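Local coordinates for hypothetical protein (Clostridium sporogenes ATCC 15579, PDB 4QRK) that is of unknown function but, as a right-handed beta-helix protein of the DUF2154 family, is thought to take part in cell adhesion, at residues 12-17 with 47-52; 72-77 with 93-98; 155-160 with 212-217; 149-154 with 206-211. One frame throughout, in Å; residues are numbered along the deposited sequence.

Contact 1: residues 12-17 with 47-52; sequences EEIKIV and KGKFIY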
loop_
_atom_site.group_PDB
_atom_site.type_symbol
_atom_site.label_atom_id
_atom_site.label_comp_id
_atom_site.label_asym_id
_atom_site.label_seq_id
_atom_site.Cartn_x
_atom_site.Cartn_y
_atom_site.Cartn_z
ATOM N N GLU A 12 21.647 -6.782 5.855
ATOM C CA GLU A 12 20.460 -6.579 6.680
ATOM C C GLU A 12 20.609 -5.375 7.552
ATOM O O GLU A 12 21.657 -5.192 8.178
ATOM C CB GLU A 12 20.175 -7.815 7.541
ATOM C CG GLU A 12 19.973 -9.077 6.717
ATOM C CD GLU A 12 19.476 -10.260 7.536
ATOM O OE1 GLU A 12 18.992 -10.069 8.672
ATOM O OE2 GLU A 12 19.583 -11.392 7.032
ATOM N N GLU A 13 19.548 -4.567 7.596
ATOM C CA GLU A 13 19.560 -3.297 8.310
ATOM C C GLU A 13 18.221 -3.041 8.913
ATOM O O GLU A 13 17.196 -3.395 8.312
ATOM C CB GLU A 13 19.756 -2.118 7.355
ATOM C CG GLU A 13 20.946 -2.196 6.461
ATOM C CD GLU A 13 20.990 -1.043 5.474
ATOM O OE1 GLU A 13 19.917 -0.514 5.103
ATOM O OE2 GLU A 13 22.113 -0.677 5.071
ATOM N N ILE A 14 18.254 -2.406 10.068
ATOM C CA ILE A 14 17.067 -1.880 10.711
ATOM C C ILE A 14 17.112 -0.355 10.663
ATOM O O ILE A 14 18.179 0.257 10.830
ATOM C CB ILE A 14 16.973 -2.321 12.181
ATOM C CG1 ILE A 14 17.068 -3.839 12.309
ATOM C CG2 ILE A 14 15.703 -1.819 12.803
ATOM C CD1 ILE A 14 15.964 -4.592 11.659
ATOM N N LYS A 15 15.959 0.249 10.433
ATOM C CA LYS A 15 15.837 1.714 10.457
ATOM C C LYS A 15 14.650 2.009 11.319
ATOM O O LYS A 15 13.622 1.359 11.197
ATOM C CB LYS A 15 15.633 2.235 9.051
ATOM C CG LYS A 15 16.835 1.887 8.143
ATOM C CD LYS A 15 16.806 2.644 6.816
ATOM C CE LYS A 15 17.927 2.213 5.855
ATOM N NZ LYS A 15 19.249 2.635 6.382
ATOM N N ILE A 16 14.806 2.967 12.209
ATOM C CA ILE A 16 13.748 3.363 13.119
ATOM C C ILE A 16 13.620 4.871 13.036
ATOM O O ILE A 16 14.612 5.587 13.110
ATOM C CB ILE A 16 14.111 2.985 14.540
ATOM C CG1 ILE A 16 14.084 1.475 14.705
ATOM C CG2 ILE A 16 13.155 3.643 15.535
ATOM C CD1 ILE A 16 14.789 1.002 15.930
ATOM N N VAL A 17 12.395 5.342 12.888
ATOM C CA VAL A 17 12.127 6.767 12.754
ATOM C C VAL A 17 11.237 7.240 13.910
ATOM O O VAL A 17 10.173 6.671 14.135
ATOM C CB VAL A 17 11.459 7.060 11.412
ATOM C CG1 VAL A 17 11.102 8.541 11.311
ATOM C CG2 VAL A 17 12.375 6.609 10.275
ATOM N N LYS A 47 9.310 1.498 11.870
ATOM C CA LYS A 47 10.468 0.660 12.051
ATOM C C LYS A 47 10.500 -0.231 10.841
ATOM O O LYS A 47 9.469 -0.749 10.389
ATOM C CB LYS A 47 10.355 -0.173 13.329
ATOM C CG LYS A 47 11.487 -1.190 13.478
ATOM C CD LYS A 47 11.363 -2.086 14.696
ATOM C CE LYS A 47 10.263 -3.137 14.560
ATOM N NZ LYS A 47 9.042 -2.834 15.418
ATOM N N GLY A 48 11.678 -0.427 10.293
ATOM C CA GLY A 48 11.788 -1.300 9.150
ATOM C C GLY A 48 13.018 -2.163 9.199
ATOM O O GLY A 48 14.061 -1.751 9.716
ATOM N N LYS A 49 12.884 -3.373 8.668
ATOM C CA LYS A 49 14.022 -4.241 8.395
ATOM C C LYS A 49 14.165 -4.444 6.876
ATOM O O LYS A 49 13.212 -4.841 6.195
ATOM C CB LYS A 49 13.824 -5.594 9.086
ATOM C CG LYS A 49 15.047 -6.508 8.953
ATOM C CD LYS A 49 14.773 -7.881 9.532
ATOM C CE LYS A 49 15.986 -8.781 9.430
ATOM N NZ LYS A 49 15.704 -10.157 9.916
ATOM N N PHE A 50 15.359 -4.175 6.373
ATOM C CA PHE A 50 15.611 -4.135 4.939
ATOM C C PHE A 50 16.673 -5.162 4.671
ATOM O O PHE A 50 17.710 -5.203 5.370
ATOM C CB PHE A 50 16.083 -2.726 4.540
ATOM C CG PHE A 50 15.111 -1.671 4.921
ATOM C CD1 PHE A 50 14.107 -1.303 4.055
ATOM C CD2 PHE A 50 15.129 -1.127 6.181
ATOM C CE1 PHE A 50 13.183 -0.349 4.396
ATOM C CE2 PHE A 50 14.214 -0.183 6.543
ATOM C CZ PHE A 50 13.209 0.210 5.629
ATOM N N ILE A 51 16.381 -6.025 3.699
ATOM C CA ILE A 51 17.298 -7.089 3.281
ATOM C C ILE A 51 17.572 -6.948 1.800
ATOM O O ILE A 51 16.645 -6.857 0.990
ATOM C CB ILE A 51 16.738 -8.444 3.571
ATOM C CG1 ILE A 51 16.489 -8.564 5.071
ATOM C CG2 ILE A 51 17.701 -9.552 3.139
ATOM C CD1 ILE A 51 15.655 -9.821 5.410
ATOM N N TYR A 52 18.843 -6.858 1.441
ATOM C CA TYR A 52 19.185 -6.597 0.039
ATOM C C TYR A 52 20.501 -7.284 -0.321
ATOM O O TYR A 52 21.454 -7.210 0.433
ATOM C CB TYR A 52 19.185 -5.066 -0.280
ATOM C CG TYR A 52 20.105 -4.208 0.552
ATOM C CD1 TYR A 52 19.709 -3.698 1.774
ATOM C CD2 TYR A 52 21.378 -3.899 0.101
ATOM C CE1 TYR A 52 20.590 -2.930 2.546
ATOM C CE2 TYR A 52 22.245 -3.121 0.849
ATOM C CZ TYR A 52 21.835 -2.646 2.075
ATOM O OH TYR A 52 22.696 -1.882 2.810
#
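Phe50 and Glu13 form a hydrogen-bonded antiparallel pair, and on their face of the sheet the packing is tight. The backbone N of Phe50 reaches Glu13 O at 2.8 Å, nearly straight, and Lys15 and Gly48 are joined in the same reciprocal way at the next hydrogen-bonded pair, two residues along. Lys15 crosses Phe50 at about a right angle and brings CB, CG and CD close to CE2 of its ring, CG at 3.7 Å. Gly48, opposite Lys15, leaves room for that ring, since a beta carbon there would collide with Phe50 CZ. Glu13 meets Tyr52 at the ring edge, and the hydroxyl OH donates to OE2 over 2.6 Å from above the carboxylate plane. Tyr52 can reach it because its CG sits between backbone N and carbonyl carbon (chi1 57°). The same OE2 pairs with Lys58, while OE1 faces Lys15 NZ at 3.5 Å.

The other face is looser: Glu12, Ile14 and Ile16 are exposed, though Ile51 at one end is buried. Fully extended Lys49 offers NZ to Glu12 OE1 in a long salt bridge of 3.5 Å, while Ile14 CD1 lies beside its chain. Lys47 turns its amine away to Glu42.

Strand 11-17 is one of the two outermost strands of its sheet within the chain; strand 46-52 lies between it and strand 91-98, with Phe50 reaching inward to Ile74 of strand 69-75.

Contact 2: residues 72-77 with 93-98; sequences LEISQP and WNINLN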
loop_
_atom_site.group_PDB
_atom_site.type_symbol
_atom_site.label_atom_id
_atom_site.label_comp_id
_atom_site.label_asym_id
_atom_site.label_seq_id
_atom_site.Cartn_x
_atom_site.Cartn_y
_atom_site.Cartn_z
ATOM N N LEU A 72 8.234 11.149 5.133
ATOM C CA LEU A 72 9.142 10.012 5.195
ATOM C C LEU A 72 9.199 9.365 3.832
ATOM O O LEU A 72 8.199 8.840 3.331
ATOM C CB LEU A 72 8.683 9.002 6.244
ATOM C CG LEU A 72 9.466 7.689 6.469
ATOM C CD1 LEU A 72 10.958 7.854 6.585
ATOM C CD2 LEU A 72 8.942 7.054 7.702
ATOM N N GLU A 73 10.388 9.365 3.258
ATOM C CA GLU A 73 10.566 8.784 1.962
ATOM C C GLU A 73 11.581 7.656 2.015
ATOM O O GLU A 73 12.670 7.796 2.552
ATOM C CB GLU A 73 11.029 9.844 0.977
ATOM C CG GLU A 73 11.213 9.290 -0.411
ATOM C CD GLU A 73 11.521 10.377 -1.404
ATOM O OE1 GLU A 73 12.643 10.948 -1.353
ATOM O OE2 GLU A 73 10.618 10.672 -2.210
ATOM N N ILE A 74 11.238 6.540 1.408
ATOM C CA ILE A 74 12.161 5.416 1.356
ATOM C C ILE A 74 12.246 4.994 -0.093
ATOM O O ILE A 74 11.224 4.683 -0.719
ATOM C CB ILE A 74 11.682 4.255 2.201
ATOM C CG1 ILE A 74 11.141 4.761 3.542
ATOM C CG2 ILE A 74 12.830 3.224 2.347
ATOM C CD1 ILE A 74 10.816 3.677 4.531
ATOM N N SER A 75 13.460 4.981 -0.630
ATOM C CA SER A 75 13.672 4.673 -2.037
ATOM C C SER A 75 14.773 3.658 -2.281
ATOM O O SER A 75 15.826 3.736 -1.655
ATOM C CB SER A 75 13.970 5.968 -2.788
ATOM O OG SER A 75 12.865 6.831 -2.657
ATOM N N GLN A 76 14.484 2.670 -3.155
ATOM C CA GLN A 76 15.491 1.713 -3.659
ATOM C C GLN A 76 16.183 2.470 -4.771
ATOM O O GLN A 76 15.495 2.966 -5.673
ATOM C CB GLN A 76 14.840 0.450 -4.270
ATOM C CG GLN A 76 15.829 -0.708 -4.591
ATOM C CD GLN A 76 15.128 -1.891 -5.327
ATOM O OE1 GLN A 76 13.920 -1.913 -5.454
ATOM N NE2 GLN A 76 15.893 -2.856 -5.792
ATOM N N PRO A 77 17.521 2.601 -4.724
ATOM C CA PRO A 77 18.180 3.293 -5.837
ATOM C C PRO A 77 17.755 2.672 -7.177
ATOM O O PRO A 77 17.817 1.433 -7.376
ATOM C CB PRO A 77 19.683 3.031 -5.603
ATOM C CG PRO A 77 19.822 2.720 -4.100
ATOM C CD PRO A 77 18.485 2.014 -3.773
ATOM N N TRP A 93 11.654 -5.431 2.025
ATOM C CA TRP A 93 11.414 -4.381 2.982
ATOM C C TRP A 93 10.235 -4.798 3.857
ATOM O O TRP A 93 9.116 -5.076 3.384
ATOM C CB TRP A 93 11.069 -3.046 2.303
ATOM C CG TRP A 93 12.141 -2.403 1.463
ATOM C CD1 TRP A 93 13.381 -2.902 1.127
ATOM C CD2 TRP A 93 12.017 -1.143 0.801
ATOM N NE1 TRP A 93 14.041 -2.002 0.312
ATOM C CE2 TRP A 93 13.210 -0.930 0.074
ATOM C CE3 TRP A 93 11.006 -0.178 0.758
ATOM C CZ2 TRP A 93 13.427 0.229 -0.674
ATOM C CZ3 TRP A 93 11.215 0.959 -0.003
ATOM C CH2 TRP A 93 12.417 1.152 -0.710
ATOM N N ASN A 94 10.485 -4.833 5.144
ATOM C CA ASN A 94 9.438 -5.189 6.098
ATOM C C ASN A 94 9.249 -4.045 7.042
ATOM O O ASN A 94 10.139 -3.741 7.815
ATOM C CB ASN A 94 9.865 -6.432 6.863
ATOM C CG ASN A 94 10.158 -7.584 5.952
ATOM O OD1 ASN A 94 9.255 -8.131 5.360
ATOM N ND2 ASN A 94 11.426 -7.923 5.792
ATOM N N ILE A 95 8.113 -3.369 6.929
ATOM C CA ILE A 95 7.890 -2.094 7.590
ATOM C C ILE A 95 6.764 -2.166 8.623
ATOM O O ILE A 95 5.683 -2.684 8.313
ATOM C CB ILE A 95 7.558 -1.020 6.524
ATOM C CG1 ILE A 95 8.811 -0.796 5.640
ATOM C CG2 ILE A 95 7.093 0.288 7.176
ATOM C CD1 ILE A 95 8.555 0.105 4.468
ATOM N N ASN A 96 7.026 -1.685 9.842
ATOM C CA ASN A 96 5.982 -1.568 10.864
ATOM C C ASN A 96 5.667 -0.087 11.055
ATOM O O ASN A 96 6.591 0.738 11.231
ATOM C CB ASN A 96 6.355 -2.138 12.265
ATOM C CG ASN A 96 6.771 -3.598 12.280
ATOM O OD1 ASN A 96 7.666 -3.965 13.069
ATOM N ND2 ASN A 96 6.141 -4.440 11.481
ATOM N N LEU A 97 4.380 0.252 11.061
ATOM C CA LEU A 97 3.941 1.639 11.148
ATOM C C LEU A 97 3.139 1.928 12.427
ATOM O O LEU A 97 2.450 1.060 12.969
ATOM C CB LEU A 97 3.028 1.986 9.951
ATOM C CG LEU A 97 3.698 2.046 8.569
ATOM C CD1 LEU A 97 2.654 2.443 7.525
ATOM C CD2 LEU A 97 4.858 3.007 8.594
ATOM N N ASN A 98 3.207 3.183 12.858
ATOM C CA ASN A 98 2.491 3.636 14.029
ATOM C C ASN A 98 0.994 3.529 13.753
ATOM O O ASN A 98 0.557 3.811 12.627
ATOM C CB ASN A 98 2.846 5.085 14.313
ATOM C CG ASN A 98 2.234 5.576 15.604
ATOM O OD1 ASN A 98 1.114 6.119 15.629
ATOM N ND2 ASN A 98 2.945 5.338 16.699
#
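Ile74 sets its CG2 methyl over one face of the Trp93 indole, a CH-pi contact in which the methyl lies 4.0 Å from the centroid of the six-membered ring and 28° off its normal. The nearest ring atom is CZ3, at 3.6 Å from CG2. The side chains pass one another, each heading toward the opposite strand. With CG of Trp93 beside its backbone N (chi1 -65°), the indole extends across the gap between the strands and brings its benzo edge to residues 72-77. There the backbone N of Gln76 lies in the ring plane, 3.5 Å from CH2, and Gln76 CB is 3.9 Å from CZ2. A lighter touch comes two residues further along strand 91-98, where Ile95 CD1 meets Ile74 CD1 at 4.2 Å.

In the next shell, Phe31 and Phe50 each pack edge-to-face with Trp93, consistent with a fixed tilt of the indole. Gln76 is extended, and its OE1 accepts from Val33 N, tying in the loop after strand 69-75. Met46 touches both Ile74 and Ile95 and fills in next to the isoleucine pair.

The strand axes run 11.3 Å apart, and the contact is made chiefly by side chains meeting across an apolar interior. This is the face-to-face packing of two beta-sheets, near the N-terminal end of the beta-helix, where several strands are antiparallel.

Contact 3: residues 155-160 with 212-217; sequences VGEATV and VGAINI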
loop_
_atom_site.group_PDB
_atom_site.type_symbol
_atom_site.label_atom_id
_atom_site.label_comp_id
_atom_site.label_asym_id
_atom_site.label_seq_id
_atom_site.Cartn_x
_atom_site.Cartn_y
_atom_site.Cartn_z
ATOM N N VAL A 155 0.412 -5.148 -15.009
ATOM C CA VAL A 155 0.120 -6.552 -15.203
ATOM C C VAL A 155 0.192 -7.232 -13.830
ATOM O O VAL A 155 1.195 -7.137 -13.091
ATOM C CB VAL A 155 1.135 -7.224 -16.187
ATOM C CG1 VAL A 155 0.933 -8.742 -16.233
ATOM C CG2 VAL A 155 1.006 -6.628 -17.555
ATOM N N GLY A 156 -0.861 -7.942 -13.477
ATOM C CA GLY A 156 -0.864 -8.663 -12.225
ATOM C C GLY A 156 -2.209 -8.578 -11.549
ATOM O O GLY A 156 -3.166 -8.033 -12.080
ATOM N N GLU A 157 -2.251 -9.105 -10.343
ATOM C CA GLU A 157 -3.472 -9.223 -9.551
ATOM C C GLU A 157 -3.456 -8.232 -8.411
ATOM O O GLU A 157 -2.390 -7.912 -7.872
ATOM C CB GLU A 157 -3.496 -10.643 -8.945
ATOM C CG GLU A 157 -4.848 -11.138 -8.463
ATOM C CD GLU A 157 -4.924 -12.687 -8.385
ATOM O OE1 GLU A 157 -3.850 -13.339 -8.368
ATOM O OE2 GLU A 157 -6.050 -13.247 -8.350
ATOM N N ALA A 158 -4.640 -7.763 -8.030
ATOM C CA ALA A 158 -4.799 -6.922 -6.851
ATOM C C ALA A 158 -5.944 -7.515 -6.010
ATOM O O ALA A 158 -6.991 -7.887 -6.559
ATOM C CB ALA A 158 -5.110 -5.494 -7.274
ATOM N N THR A 159 -5.714 -7.689 -4.713
ATOM C CA THR A 159 -6.732 -8.192 -3.790
ATOM C C THR A 159 -6.855 -7.238 -2.642
ATOM O O THR A 159 -5.839 -6.853 -2.027
ATOM C CB THR A 159 -6.348 -9.546 -3.195
ATOM O OG1 THR A 159 -6.258 -10.497 -4.232
ATOM C CG2 THR A 159 -7.412 -10.041 -2.176
ATOM N N VAL A 160 -8.081 -6.808 -2.371
ATOM C CA VAL A 160 -8.321 -5.830 -1.336
ATOM C C VAL A 160 -9.403 -6.325 -0.375
ATOM O O VAL A 160 -10.463 -6.762 -0.827
ATOM C CB VAL A 160 -8.741 -4.505 -1.976
ATOM C CG1 VAL A 160 -8.799 -3.411 -0.962
ATOM C CG2 VAL A 160 -7.729 -4.125 -3.069
ATOM N N VAL A 212 -3.797 -5.714 -17.201
ATOM C CA VAL A 212 -4.061 -7.123 -17.410
ATOM C C VAL A 212 -3.950 -7.814 -16.063
ATOM O O VAL A 212 -2.867 -7.848 -15.424
ATOM C CB VAL A 212 -3.005 -7.741 -18.369
ATOM C CG1 VAL A 212 -3.182 -9.219 -18.462
ATOM C CG2 VAL A 212 -3.125 -7.115 -19.746
ATOM N N GLY A 213 -5.045 -8.393 -15.625
ATOM C CA GLY A 213 -5.033 -9.121 -14.365
ATOM C C GLY A 213 -6.356 -9.056 -13.654
ATOM O O GLY A 213 -7.308 -8.484 -14.136
ATOM N N ALA A 214 -6.415 -9.676 -12.498
ATOM C CA ALA A 214 -7.669 -9.813 -11.770
ATOM C C ALA A 214 -7.734 -8.784 -10.651
ATOM O O ALA A 214 -6.712 -8.415 -10.065
ATOM C CB ALA A 214 -7.732 -11.204 -11.193
ATOM N N ILE A 215 -8.931 -8.335 -10.354
ATOM C CA ILE A 215 -9.187 -7.536 -9.201
ATOM C C ILE A 215 -10.137 -8.301 -8.303
ATOM O O ILE A 215 -11.271 -8.624 -8.700
ATOM C CB ILE A 215 -9.842 -6.220 -9.605
ATOM C CG1 ILE A 215 -8.880 -5.409 -10.447
ATOM C CG2 ILE A 215 -10.275 -5.431 -8.367
ATOM C CD1 ILE A 215 -9.544 -4.205 -11.127
ATOM N N ASN A 216 -9.673 -8.588 -7.093
ATOM C CA ASN A 216 -10.456 -9.346 -6.129
ATOM C C ASN A 216 -10.828 -8.465 -4.985
ATOM O O ASN A 216 -9.955 -7.970 -4.296
ATOM C CB ASN A 216 -9.628 -10.495 -5.599
ATOM C CG ASN A 216 -9.145 -11.414 -6.706
ATOM O OD1 ASN A 216 -9.933 -11.948 -7.458
ATOM N ND2 ASN A 216 -7.854 -11.550 -6.829
ATOM N N ILE A 217 -12.116 -8.223 -4.799
ATOM C CA ILE A 217 -12.538 -7.431 -3.653
ATOM C C ILE A 217 -13.403 -8.245 -2.717
ATOM O O ILE A 217 -14.307 -8.961 -3.151
ATOM C CB ILE A 217 -13.259 -6.100 -4.069
ATOM C CG1 ILE A 217 -14.304 -6.317 -5.122
ATOM C CG2 ILE A 217 -12.258 -5.117 -4.655
ATOM C CD1 ILE A 217 -15.172 -5.098 -5.304
HETATM O O HOH W 1 -4.747 -6.114 -10.706
#
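Residues 155-160 and 212-217 run parallel and in matched register, the short strands only 8° apart, with the ladder interrupted at a corner at Val155 and Gly156 and resuming at Ala158. Gly156 N donates to Val212 O, and beyond the corner Asn216 is straddled by its neighbour: its N donates to Ala158 O at 2.8 Å and its O accepts from Val160 N, both on the side of strand 157-162. In the interval a water donates to Gly156 O and Ala214 O. Gly213 fits here because a beta carbon would run into Gly156 O.

Among the side chains, Asn216 ND2 gives one bond to Glu157 OE2 at 2.9 Å and another to Thr159 OG1 at 3.2 Å, both partners lying close to the amide plane. The carboxylate is met on its anti side but well out of its plane, with the two flat groups turned 54° apart. Glu157, just after the corner, reaches across to Asn216 with CG trans to the backbone N (chi1 -161°) and an extended chain. On the opposite face Val160 CB rests 4.5 Å from Ile217 CG2, both beside Ile208.

With Asn180 donating to OD1, both ends of the buried Asn216 amide are satisfied. This fixes its flip and lets a polar side chain bridge coils that are neighbours in space, while the nearby amide would probably stabilise the negative charge of Glu157.

Contact 4: residues 149-154 with 206-211; sequences VNIEGG and VNIEAG. With CA (calcium ion), chain B.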
loop_
_atom_site.group_PDB
_atom_site.type_symbol
_atom_site.label_atom_id
_atom_site.label_comp_id
_atom_site.label_asym_id
_atom_site.label_seq_id
_atom_site.Cartn_x
_atom_site.Cartn_y
_atom_site.Cartn_z
ATOM N N VAL A 149 -8.682 5.554 -1.474
ATOM C CA VAL A 149 -7.738 4.551 -1.931
ATOM C C VAL A 149 -7.697 4.505 -3.442
ATOM O O VAL A 149 -8.724 4.324 -4.088
ATOM C CB VAL A 149 -8.094 3.157 -1.397
ATOM C CG1 VAL A 149 -7.144 2.093 -1.940
ATOM C CG2 VAL A 149 -8.066 3.157 0.119
ATOM N N ASN A 150 -6.505 4.661 -4.002
ATOM C CA ASN A 150 -6.312 4.567 -5.456
ATOM C C ASN A 150 -5.265 3.513 -5.773
ATOM O O ASN A 150 -4.133 3.601 -5.291
ATOM C CB ASN A 150 -5.886 5.922 -6.043
ATOM C CG ASN A 150 -6.878 7.054 -5.686
ATOM O OD1 ASN A 150 -8.015 7.050 -6.151
ATOM N ND2 ASN A 150 -6.455 7.995 -4.830
ATOM N N ILE A 151 -5.637 2.518 -6.586
ATOM C CA ILE A 151 -4.691 1.439 -6.929
ATOM C C ILE A 151 -4.616 1.282 -8.441
ATOM O O ILE A 151 -5.620 1.149 -9.116
ATOM C CB ILE A 151 -5.125 0.084 -6.301
ATOM C CG1 ILE A 151 -5.182 0.184 -4.777
ATOM C CG2 ILE A 151 -4.145 -0.977 -6.650
ATOM C CD1 ILE A 151 -5.978 -0.884 -4.120
ATOM N N GLU A 152 -3.411 1.318 -8.972
ATOM C CA GLU A 152 -3.242 1.201 -10.407
ATOM C C GLU A 152 -2.117 0.197 -10.710
ATOM O O GLU A 152 -0.978 0.372 -10.263
ATOM C CB GLU A 152 -2.977 2.595 -10.982
ATOM C CG GLU A 152 -2.891 2.611 -12.487
ATOM C CD GLU A 152 -2.662 3.997 -13.051
ATOM O OE1 GLU A 152 -2.322 4.921 -12.264
ATOM O OE2 GLU A 152 -2.827 4.146 -14.289
ATOM N N GLY A 153 -2.460 -0.858 -11.451
ATOM C CA GLY A 153 -1.556 -1.943 -11.755
ATOM C C GLY A 153 -1.430 -2.115 -13.255
ATOM O O GLY A 153 -2.364 -1.856 -14.003
ATOM N N GLY A 154 -0.258 -2.533 -13.691
ATOM C CA GLY A 154 -0.006 -2.787 -15.089
ATOM C C GLY A 154 -0.431 -4.204 -15.398
ATOM O O GLY A 154 -1.479 -4.436 -15.978
ATOM N N VAL A 206 -12.835 3.763 -3.178
ATOM C CA VAL A 206 -11.723 2.996 -3.744
ATOM C C VAL A 206 -11.793 3.015 -5.258
ATOM O O VAL A 206 -12.820 2.678 -5.844
ATOM C CB VAL A 206 -11.752 1.530 -3.226
ATOM C CG1 VAL A 206 -10.544 0.791 -3.692
ATOM C CG2 VAL A 206 -11.791 1.483 -1.711
ATOM N N ASN A 207 -10.721 3.461 -5.895
ATOM C CA ASN A 207 -10.554 3.307 -7.323
ATOM C C ASN A 207 -9.452 2.281 -7.598
ATOM O O ASN A 207 -8.349 2.421 -7.080
ATOM C CB ASN A 207 -10.254 4.672 -7.937
ATOM C CG ASN A 207 -11.457 5.597 -7.887
ATOM O OD1 ASN A 207 -11.688 6.302 -6.902
ATOM N ND2 ASN A 207 -12.244 5.575 -8.946
ATOM N N ILE A 208 -9.767 1.243 -8.376
ATOM C CA ILE A 208 -8.777 0.201 -8.705
ATOM C C ILE A 208 -8.767 0.021 -10.202
ATOM O O ILE A 208 -9.826 -0.136 -10.815
ATOM C CB ILE A 208 -9.112 -1.194 -8.121
ATOM C CG1 ILE A 208 -9.406 -1.113 -6.630
ATOM C CG2 ILE A 208 -7.894 -2.157 -8.316
ATOM C CD1 ILE A 208 -9.806 -2.435 -5.998
ATOM N N GLU A 209 -7.580 0.072 -10.784
ATOM C CA GLU A 209 -7.421 -0.102 -12.218
ATOM C C GLU A 209 -6.379 -1.181 -12.409
ATOM O O GLU A 209 -5.327 -1.174 -11.754
ATOM C CB GLU A 209 -6.908 1.173 -12.891
ATOM C CG GLU A 209 -7.827 2.391 -12.806
ATOM C CD GLU A 209 -7.207 3.628 -13.476
ATOM O OE1 GLU A 209 -6.222 4.187 -12.941
ATOM O OE2 GLU A 209 -7.697 4.032 -14.550
ATOM N N ALA A 210 -6.653 -2.098 -13.311
ATOM C CA ALA A 210 -5.674 -3.129 -13.652
ATOM C C ALA A 210 -5.609 -3.221 -15.161
ATOM O O ALA A 210 -6.621 -3.324 -15.819
ATOM C CB ALA A 210 -6.066 -4.473 -13.058
ATOM N N GLY A 211 -4.419 -3.198 -15.717
ATOM C CA GLY A 211 -4.291 -3.365 -17.164
ATOM C C GLY A 211 -4.657 -4.781 -17.562
ATOM O O GLY A 211 -5.662 -5.025 -18.209
HETATM CA CA CA B . -2.157 6.953 -14.096
HETATM O O HOH W 2 -10.530 6.904 -4.556
HETATM O O HOH W 3 -6.522 4.105 -9.841
HETATM O O HOH W 4 -4.846 6.413 -14.077
HETATM O O HOH W 5 -0.841 8.412 -15.726
HETATM O O HOH W 6 -3.607 8.389 -12.932
HETATM O O HOH W 7 -2.848 6.421 -16.539
#
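Different first torsions bring Glu152 and Glu209 together: Glu152 places CG trans to its backbone N (chi1 -176°), whereas Glu209 keeps CG beside the N (chi1 -63°). The extended chains lie side by side, and Glu209 OE1 ends 3.6 Å from Glu152 CD. Their repulsion is probably offset by the calcium ion bound to Glu152 and by the metal-bound water that donates to Glu209 OE1. Glu152 binds the metal with both oxygens, OE1 at 2.7 Å and OE2 at 2.9 Å; four waters and one atom from outside the two segments add to the shell. Through that water Glu209 acts from the second shell, and another water links its OE1 to Ile151 O.

Further along this face Asn150 and Asn207 lie side by side, their amide planes 27° apart; Asn150 ND2 turns to Asn127. The other face is apolar. Val149 CG1 lies 4.0 Å from Val206 CG1, and Ile151 CB lies 4.1 Å from Ile208 CG2. Between the faces runs a regular parallel ladder.

Equivalent residues stacked in register, Val on Val, Asn on Asn, Ile on Ile and Glu on Glu, are the hallmark of adjacent coils in a right-handed parallel beta-helix.

Overall arrangement
Contacts 1 and 2 sit at one end of the beta-helix and contacts 3 and 4 on the other side of the chain's centre, with about 29 Å between the centres of contacts 1 and 3. Contact 2 is the buried one, apolar and joining opposite sheets; the other three are partly buried and join neighbouring strands within a sheet. Contact 1 is antiparallel and edged with charged pairs, while contacts 3 and 4 are parallel ladders. These last two share the same pair of coils: strands 147-153 and 203-210 turn corners into 157-162 and 215-219, and Ile208 packs against Ile215 and Ile217 between the sheets. Contacts 1 and 2 join through a probable hydrogen bond, Asn96 N to Lys47 O.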